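TRAP-type transporter, periplasmic component (Cupriavidus necator, PDB 4P8B) binds (S)-2-acetolactate and, as a periplasmic solute-binding component, probably delivers it to a TRAP-type membrane transporter. Local coordinates at residues Trp52-Arg63 with Asp260-Ala271. Residues are numbered along the deposited sequence; the frame is centred on the assembly and turned at random.
Sequences WADLVKQRTNGR and DREIVKQAAVDA
W52 and A271 face each other at one end of two helices, 52-59 and 260-271, which run roughly antiparallel, at 144°, with their axes 8.7 Å apart at closest approach. A267 is one knob. Its methyl sits among W52, L55, V56 and R59, with CB 3.7 Å from V56 CG2. The W52 indole packs as a knob among V264, A267, A268 and A271. A268 CB lies over its five-membered ring in a CH-pi contact. W52 CG is anti to the backbone N (chi1 -173°), which turns the indole toward this helix. There W52 NE1 donates to V264 O at 3.1 Å. That carbonyl also takes the helical bond from A268 N, on the opposite face of its plane. F246 of strand 241-249 meets the indole edge-to-face.

Salt bridges flank this packing. R59 runs extended in a hole of I263, Q266, A267 and D270, its CB 3.5 Å from I263 CG2. Its NH1 and NH2 both grip D270 OD2, at 2.8 and 3.0 Å, with the guanidinium and carboxylate planes 82° apart. Q266 NE2 holds D270 OD1, and a water links R59 NH1 to I263 O. R63 follows the Schellman motif that ends helix 44-59. Its chain bends at chi3, and the guanidinium meets D260 end-on, nearly coplanar. R63 NH1 reaches D260 OD2 at 2.7 Å, and NH2 donates to the syn lone pair of OD1. Y29 OH also bonds OD2.

Away from the acetolactate pocket, R59-D270 links the two helices, R63-D260 ties the turn to helix 258-279, and a helix carbonyl satisfies the indole N-H.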
ATOM      1  N   TRP A  52       8.174  13.211   7.875  1.00 14.65           N
ATOM      2  CA  TRP A  52       8.449  12.610   9.170  1.00 15.02           C
ATOM      3  C   TRP A  52       9.884  12.917   9.574  1.00 15.98           C
ATOM      4  O   TRP A  52      10.147  13.369  10.696  1.00 16.89           O
ATOM      5  CB  TRP A  52       8.235  11.102   9.083  1.00 14.38           C
ATOM      6  CG  TRP A  52       8.330  10.379  10.396  1.00 14.53           C
ATOM      7  CD1 TRP A  52       8.223  10.906  11.657  1.00 15.39           C
ATOM      8  CD2 TRP A  52       8.552   8.982  10.562  1.00 14.23           C
ATOM      9  NE1 TRP A  52       8.359   9.902  12.595  1.00 15.58           N
ATOM     10  CE2 TRP A  52       8.566   8.713  11.946  1.00 14.87           C
ATOM     11  CE3 TRP A  52       8.733   7.920   9.668  1.00 14.74           C
ATOM     12  CZ2 TRP A  52       8.747   7.431  12.452  1.00 15.92           C
ATOM     13  CZ3 TRP A  52       8.910   6.651  10.173  1.00 15.06           C
ATOM     14  CH2 TRP A  52       8.903   6.411  11.555  1.00 16.24           C
ATOM     15  N   ALA A  53      10.819  12.666   8.669  1.00 15.94           N
ATOM     16  CA  ALA A  53      12.232  12.881   8.968  1.00 16.79           C
ATOM     17  C   ALA A  53      12.506  14.335   9.312  1.00 17.92           C
ATOM     18  O   ALA A  53      13.218  14.619  10.290  1.00 18.92           O
ATOM     19  CB  ALA A  53      13.068  12.437   7.783  1.00 16.52           C
ATOM     20  N   ASP A  54      11.938  15.260   8.543  1.00 18.59           N
ATOM     21  CA  ASP A  54      12.158  16.692   8.760  1.00 20.69           C
ATOM     22  C   ASP A  54      11.576  17.109  10.105  1.00 19.67           C
ATOM     23  O   ASP A  54      12.203  17.867  10.854  1.00 20.90           O
ATOM     24  CB  ASP A  54      11.548  17.555   7.645  1.00 21.85           C
ATOM     25  CG  ASP A  54      12.222  17.364   6.293  1.00 27.67           C
ATOM     26  OD1 ASP A  54      13.304  16.749   6.237  1.00 31.58           O
ATOM     27  OD2 ASP A  54      11.669  17.851   5.281  1.00 29.34           O
ATOM     28  N   LEU A  55      10.392  16.617  10.451  1.00 19.59           N
ATOM     29  CA  LEU A  55       9.786  17.029  11.711  1.00 19.57           C
ATOM     30  C   LEU A  55      10.571  16.487  12.897  1.00 20.16           C
ATOM     31  O   LEU A  55      10.720  17.167  13.913  1.00 21.27           O
ATOM     32  CB  LEU A  55       8.342  16.550  11.798  1.00 18.68           C
ATOM     33  CG  LEU A  55       7.326  17.240  10.890  1.00 19.81           C
ATOM     34  CD1 LEU A  55       5.947  16.596  11.065  1.00 19.30           C
ATOM     35  CD2 LEU A  55       7.234  18.740  11.161  1.00 23.72           C
ATOM     36  N   VAL A  56      11.067  15.261  12.792  1.00 19.53           N
ATOM     37  CA  VAL A  56      11.842  14.671  13.879  1.00 20.16           C
ATOM     38  C   VAL A  56      13.115  15.455  14.122  1.00 22.66           C
ATOM     39  O   VAL A  56      13.462  15.759  15.272  1.00 22.47           O
ATOM     40  CB  VAL A  56      12.197  13.207  13.599  1.00 19.67           C
ATOM     41  CG1 VAL A  56      13.275  12.733  14.564  1.00 20.24           C
ATOM     42  CG2 VAL A  56      10.941  12.332  13.678  1.00 18.76           C
ATOM     43  N   LYS A  57      13.806  15.805  13.051  1.00 21.39           N
ATOM     44  CA  LYS A  57      15.036  16.565  13.178  1.00 23.54           C
ATOM     45  C   LYS A  57      14.731  17.889  13.846  1.00 23.79           C
ATOM     46  O   LYS A  57      15.385  18.255  14.828  1.00 24.98           O
ATOM     47  CB  LYS A  57      15.657  16.783  11.807  1.00 22.45           C
ATOM     48  CG  LYS A  57      17.077  17.322  11.894  1.00 26.45           C
ATOM     49  CD  LYS A  57      17.775  17.195  10.558  1.00 37.33           C
ATOM     50  CE  LYS A  57      17.643  18.474   9.761  1.00 38.51           C
ATOM     51  NZ  LYS A  57      18.710  19.433  10.156  1.00 43.40           N
ATOM     52  N   GLN A  58      13.753  18.610  13.318  1.00 23.51           N
ATOM     53  CA  GLN A  58      13.357  19.910  13.839  1.00 24.90           C
ATOM     54  C   GLN A  58      13.024  19.853  15.324  1.00 26.59           C
ATOM     55  O   GLN A  58      13.515  20.669  16.100  1.00 26.64           O
ATOM     56  CB  GLN A  58      12.153  20.432  13.053  1.00 28.80           C
ATOM     57  CG  GLN A  58      11.657  21.803  13.496  1.00 34.70           C
ATOM     58  CD  GLN A  58      10.661  22.413  12.520  1.00 37.92           C
ATOM     59  OE1 GLN A  58      10.274  21.785  11.531  1.00 42.69           O
ATOM     60  NE2 GLN A  58      10.238  23.643  12.799  1.00 47.92           N
ATOM     61  N   ARG A  59      12.219  18.874  15.725  1.00 24.30           N
ATOM     62  CA  ARG A  59      11.650  18.826  17.075  1.00 24.98           C
ATOM     63  C   ARG A  59      12.567  18.156  18.096  1.00 25.45           C
ATOM     64  O   ARG A  59      12.298  18.198  19.310  1.00 28.47           O
ATOM     65  CB  ARG A  59      10.290  18.114  17.022  1.00 23.66           C
ATOM     66  CG  ARG A  59       9.257  18.872  16.197  1.00 23.26           C
ATOM     67  CD  ARG A  59       7.962  18.081  16.058  1.00 24.12           C
ATOM     68  NE  ARG A  59       6.983  18.767  15.213  1.00 24.25           N
ATOM     69  CZ  ARG A  59       5.796  18.263  14.854  1.00 23.20           C
ATOM     70  NH1 ARG A  59       5.409  17.060  15.268  1.00 19.98           N
ATOM     71  NH2 ARG A  59       4.988  18.978  14.092  1.00 24.41           N
ATOM     72  N   THR A  60      13.650  17.550  17.625  1.00 25.26           N
ATOM     73  CA  THR A  60      14.684  17.045  18.528  1.00 26.08           C
ATOM     74  C   THR A  60      15.915  17.940  18.549  1.00 27.40           C
ATOM     75  O   THR A  60      16.978  17.517  18.999  1.00 28.05           O
ATOM     76  CB  THR A  60      15.146  15.626  18.171  1.00 25.18           C
ATOM     77  OG1 THR A  60      15.749  15.616  16.861  1.00 24.64           O
ATOM     78  CG2 THR A  60      13.963  14.668  18.226  1.00 24.02           C
ATOM     79  N   ASN A  61      15.773  19.151  18.028  1.00 27.86           N
ATOM     80  CA  ASN A  61      16.882  20.100  18.035  1.00 29.28           C
ATOM     81  C   ASN A  61      18.064  19.583  17.221  1.00 29.08           C
ATOM     82  O   ASN A  61      19.203  19.993  17.435  1.00 30.29           O
ATOM     83  CB  ASN A  61      17.331  20.397  19.480  1.00 30.76           C
ATOM     84  CG  ASN A  61      16.283  21.167  20.281  1.00 31.33           C
ATOM     85  OD1 ASN A  61      15.593  22.033  19.747  1.00 31.31           O
ATOM     86  ND2 ASN A  61      16.197  20.882  21.594  1.00 32.00           N
ATOM     87  N   GLY A  62      17.802  18.686  16.270  1.00 27.63           N
ATOM     88  CA  GLY A  62      18.864  18.153  15.438  1.00 27.42           C
ATOM     89  C   GLY A  62      19.473  16.872  15.977  1.00 27.24           C
ATOM     90  O   GLY A  62      20.390  16.320  15.376  1.00 27.15           O
ATOM     91  N   ARG A  63      18.971  16.388  17.109  1.00 27.29           N
ATOM     92  CA  ARG A  63      19.579  15.232  17.747  1.00 27.40           C
ATOM     93  C   ARG A  63      19.309  13.941  17.006  1.00 26.01           C
ATOM     94  O   ARG A  63      20.168  13.074  16.932  1.00 26.10           O
ATOM     95  CB  ARG A  63      19.121  15.101  19.197  1.00 28.03           C
ATOM     96  CG  ARG A  63      19.720  16.187  20.101  1.00 29.72           C
ATOM     97  CD  ARG A  63      19.364  16.005  21.564  1.00 30.48           C
ATOM     98  NE  ARG A  63      17.938  16.075  21.763  1.00 30.98           N
ATOM     99  CZ  ARG A  63      17.161  15.016  21.946  1.00 29.37           C
ATOM    100  NH1 ARG A  63      17.686  13.792  21.983  1.00 32.35           N
ATOM    101  NH2 ARG A  63      15.857  15.183  22.086  1.00 28.26           N
ATOM    102  N   ASP A 260      11.906  11.498  23.741  1.00 32.14           N
ATOM    103  CA  ASP A 260      12.191  11.484  22.306  1.00 31.07           C
ATOM    104  C   ASP A 260      11.249  10.550  21.570  1.00 28.56           C
ATOM    105  O   ASP A 260      10.844  10.810  20.419  1.00 27.06           O
ATOM    106  CB  ASP A 260      13.628  11.049  22.053  1.00 31.16           C
ATOM    107  CG  ASP A 260      14.610  12.163  22.295  1.00 36.46           C
ATOM    108  OD1 ASP A 260      14.164  13.337  22.261  1.00 33.05           O
ATOM    109  OD2 ASP A 260      15.814  11.879  22.515  1.00 33.98           O
ATOM    110  N   ARG A 261      10.902   9.445  22.211  1.00 28.67           N
ATOM    111  CA  ARG A 261       9.942   8.531  21.625  1.00 28.53           C
ATOM    112  C   ARG A 261       8.656   9.291  21.372  1.00 26.14           C
ATOM    113  O   ARG A 261       8.042   9.139  20.315  1.00 24.49           O
ATOM    114  CB  ARG A 261       9.719   7.315  22.529  1.00 27.66           C
ATOM    115  CG  ARG A 261      10.955   6.423  22.616  1.00 34.37           C
ATOM    116  CD  ARG A 261      10.729   5.227  23.507  1.00 37.50           C
ATOM    117  NE  ARG A 261      11.959   4.863  24.211  1.00 37.47           N
ATOM    118  CZ  ARG A 261      12.036   4.543  25.497  1.00 38.12           C
ATOM    119  NH1 ARG A 261      10.950   4.527  26.262  1.00 38.91           N
ATOM    120  NH2 ARG A 261      13.215   4.236  26.016  1.00 38.78           N
ATOM    121  N   GLU A 262       8.262  10.151  22.300  1.00 27.34           N
ATOM    122  CA  GLU A 262       7.038  10.929  22.139  1.00 26.76           C
ATOM    123  C   GLU A 262       7.110  11.871  20.934  1.00 25.81           C
ATOM    124  O   GLU A 262       6.160  11.979  20.150  1.00 24.47           O
ATOM    125  CB  GLU A 262       6.745  11.735  23.406  1.00 28.54           C
ATOM    126  CG  GLU A 262       5.472  12.526  23.308  1.00 32.98           C
ATOM    127  CD  GLU A 262       4.298  11.658  22.922  1.00 36.84           C
ATOM    128  OE1 GLU A 262       4.266  10.487  23.360  1.00 42.03           O
ATOM    129  OE2 GLU A 262       3.421  12.133  22.166  1.00 42.44           O
ATOM    130  N   ILE A 263       8.231  12.559  20.778  1.00 26.63           N
ATOM    131  CA  ILE A 263       8.440  13.437  19.634  1.00 25.99           C
ATOM    132  C   ILE A 263       8.352  12.672  18.305  1.00 24.77           C
ATOM    133  O   ILE A 263       7.677  13.101  17.373  1.00 23.01           O
ATOM    134  CB  ILE A 263       9.800  14.121  19.718  1.00 27.85           C
ATOM    135  CG1 ILE A 263       9.809  15.036  20.937  1.00 33.06           C
ATOM    136  CG2 ILE A 263      10.087  14.925  18.455  1.00 26.79           C
ATOM    137  CD1 ILE A 263       9.178  16.369  20.693  1.00 35.21           C
ATOM    138  N   VAL A 264       9.032  11.538  18.227  1.00 23.83           N
ATOM    139  CA  VAL A 264       9.068  10.764  16.994  1.00 22.25           C
ATOM    140  C   VAL A 264       7.678  10.219  16.638  1.00 20.83           C
ATOM    141  O   VAL A 264       7.285  10.237  15.460  1.00 19.51           O
ATOM    142  CB  VAL A 264      10.114   9.634  17.076  1.00 22.53           C
ATOM    143  CG1 VAL A 264      10.038   8.746  15.826  1.00 20.95           C
ATOM    144  CG2 VAL A 264      11.513  10.229  17.191  1.00 23.86           C
ATOM    145  N   LYS A 265       6.943   9.756  17.644  1.00 21.22           N
ATOM    146  CA  LYS A 265       5.584   9.274  17.464  1.00 20.16           C
ATOM    147  C   LYS A 265       4.681  10.393  16.990  1.00 19.70           C
ATOM    148  O   LYS A 265       3.967  10.224  16.011  1.00 18.37           O
ATOM    149  CB  LYS A 265       5.046   8.669  18.759  1.00 21.04           C
ATOM    150  CG  LYS A 265       3.610   8.174  18.648  1.00 22.27           C
ATOM    151  CD  LYS A 265       3.250   7.293  19.832  1.00 33.26           C
ATOM    152  CE  LYS A 265       1.883   6.650  19.649  1.00 34.83           C
ATOM    153  NZ  LYS A 265       1.633   5.563  20.641  1.00 40.31           N
ATOM    154  N   GLN A 266       4.694  11.548  17.645  1.00 20.88           N
ATOM    155  CA  GLN A 266       3.811  12.629  17.201  1.00 20.62           C
ATOM    156  C   GLN A 266       4.192  13.112  15.795  1.00 19.74           C
ATOM    157  O   GLN A 266       3.332  13.504  14.997  1.00 18.91           O
ATOM    158  CB  GLN A 266       3.819  13.799  18.192  1.00 22.30           C
ATOM    159  CG  GLN A 266       2.838  14.897  17.830  1.00 23.86           C
ATOM    160  CD  GLN A 266       1.395  14.412  17.842  1.00 23.10           C
ATOM    161  OE1 GLN A 266       0.950  13.796  18.805  1.00 33.86           O
ATOM    162  NE2 GLN A 266       0.660  14.687  16.766  1.00 23.22           N
ATOM    163  N   ALA A 267       5.478  13.086  15.484  1.00 20.06           N
ATOM    164  CA  ALA A 267       5.928  13.472  14.158  1.00 19.39           C
ATOM    165  C   ALA A 267       5.390  12.497  13.103  1.00 17.68           C
ATOM    166  O   ALA A 267       4.983  12.921  12.017  1.00 16.91           O
ATOM    167  CB  ALA A 267       7.441  13.545  14.105  1.00 20.22           C
ATOM    168  N   ALA A 268       5.366  11.205  13.434  1.00 17.23           N
ATOM    169  CA  ALA A 268       4.775  10.203  12.543  1.00 15.77           C
ATOM    170  C   ALA A 268       3.267  10.442  12.357  1.00 15.07           C
ATOM    171  O   ALA A 268       2.745  10.336  11.253  1.00 14.01           O
ATOM    172  CB  ALA A 268       5.022   8.813  13.077  1.00 15.74           C
ATOM    173  N   VAL A 269       2.570  10.763  13.446  1.00 15.81           N
ATOM    174  CA  VAL A 269       1.139  11.051  13.366  1.00 15.38           C
ATOM    175  C   VAL A 269       0.862  12.256  12.463  1.00 15.21           C
ATOM    176  O   VAL A 269      -0.017  12.204  11.599  1.00 14.33           O
ATOM    177  CB  VAL A 269       0.574  11.276  14.784  1.00 19.42           C
ATOM    178  CG1 VAL A 269      -0.843  11.882  14.742  1.00 18.63           C
ATOM    179  CG2 VAL A 269       0.595   9.953  15.538  1.00 19.77           C
ATOM    180  N   ASP A 270       1.641  13.324  12.641  1.00 16.24           N
ATOM    181  CA  ASP A 270       1.515  14.530  11.817  1.00 16.80           C
ATOM    182  C   ASP A 270       1.844  14.249  10.352  1.00 15.32           C
ATOM    183  O   ASP A 270       1.120  14.668   9.437  1.00 15.39           O
ATOM    184  CB  ASP A 270       2.431  15.645  12.333  1.00 17.92           C
ATOM    185  CG  ASP A 270       2.011  16.170  13.686  1.00 22.32           C
ATOM    186  OD1 ASP A 270       0.884  15.856  14.120  1.00 21.03           O
ATOM    187  OD2 ASP A 270       2.818  16.897  14.322  1.00 20.60           O
ATOM    188  N   ALA A 271       2.927  13.517  10.132  1.00 15.18           N
ATOM    189  CA  ALA A 271       3.312  13.152   8.766  1.00 14.19           C
ATOM    190  C   ALA A 271       2.261  12.276   8.094  1.00 12.85           C
ATOM    191  O   ALA A 271       1.975  12.438   6.906  1.00 12.23           O
ATOM    192  CB  ALA A 271       4.631  12.452   8.776  1.00 14.35           C
TER
HETATM  193  O   HOH W   1       6.596  15.532  17.431  1.00 20.71           O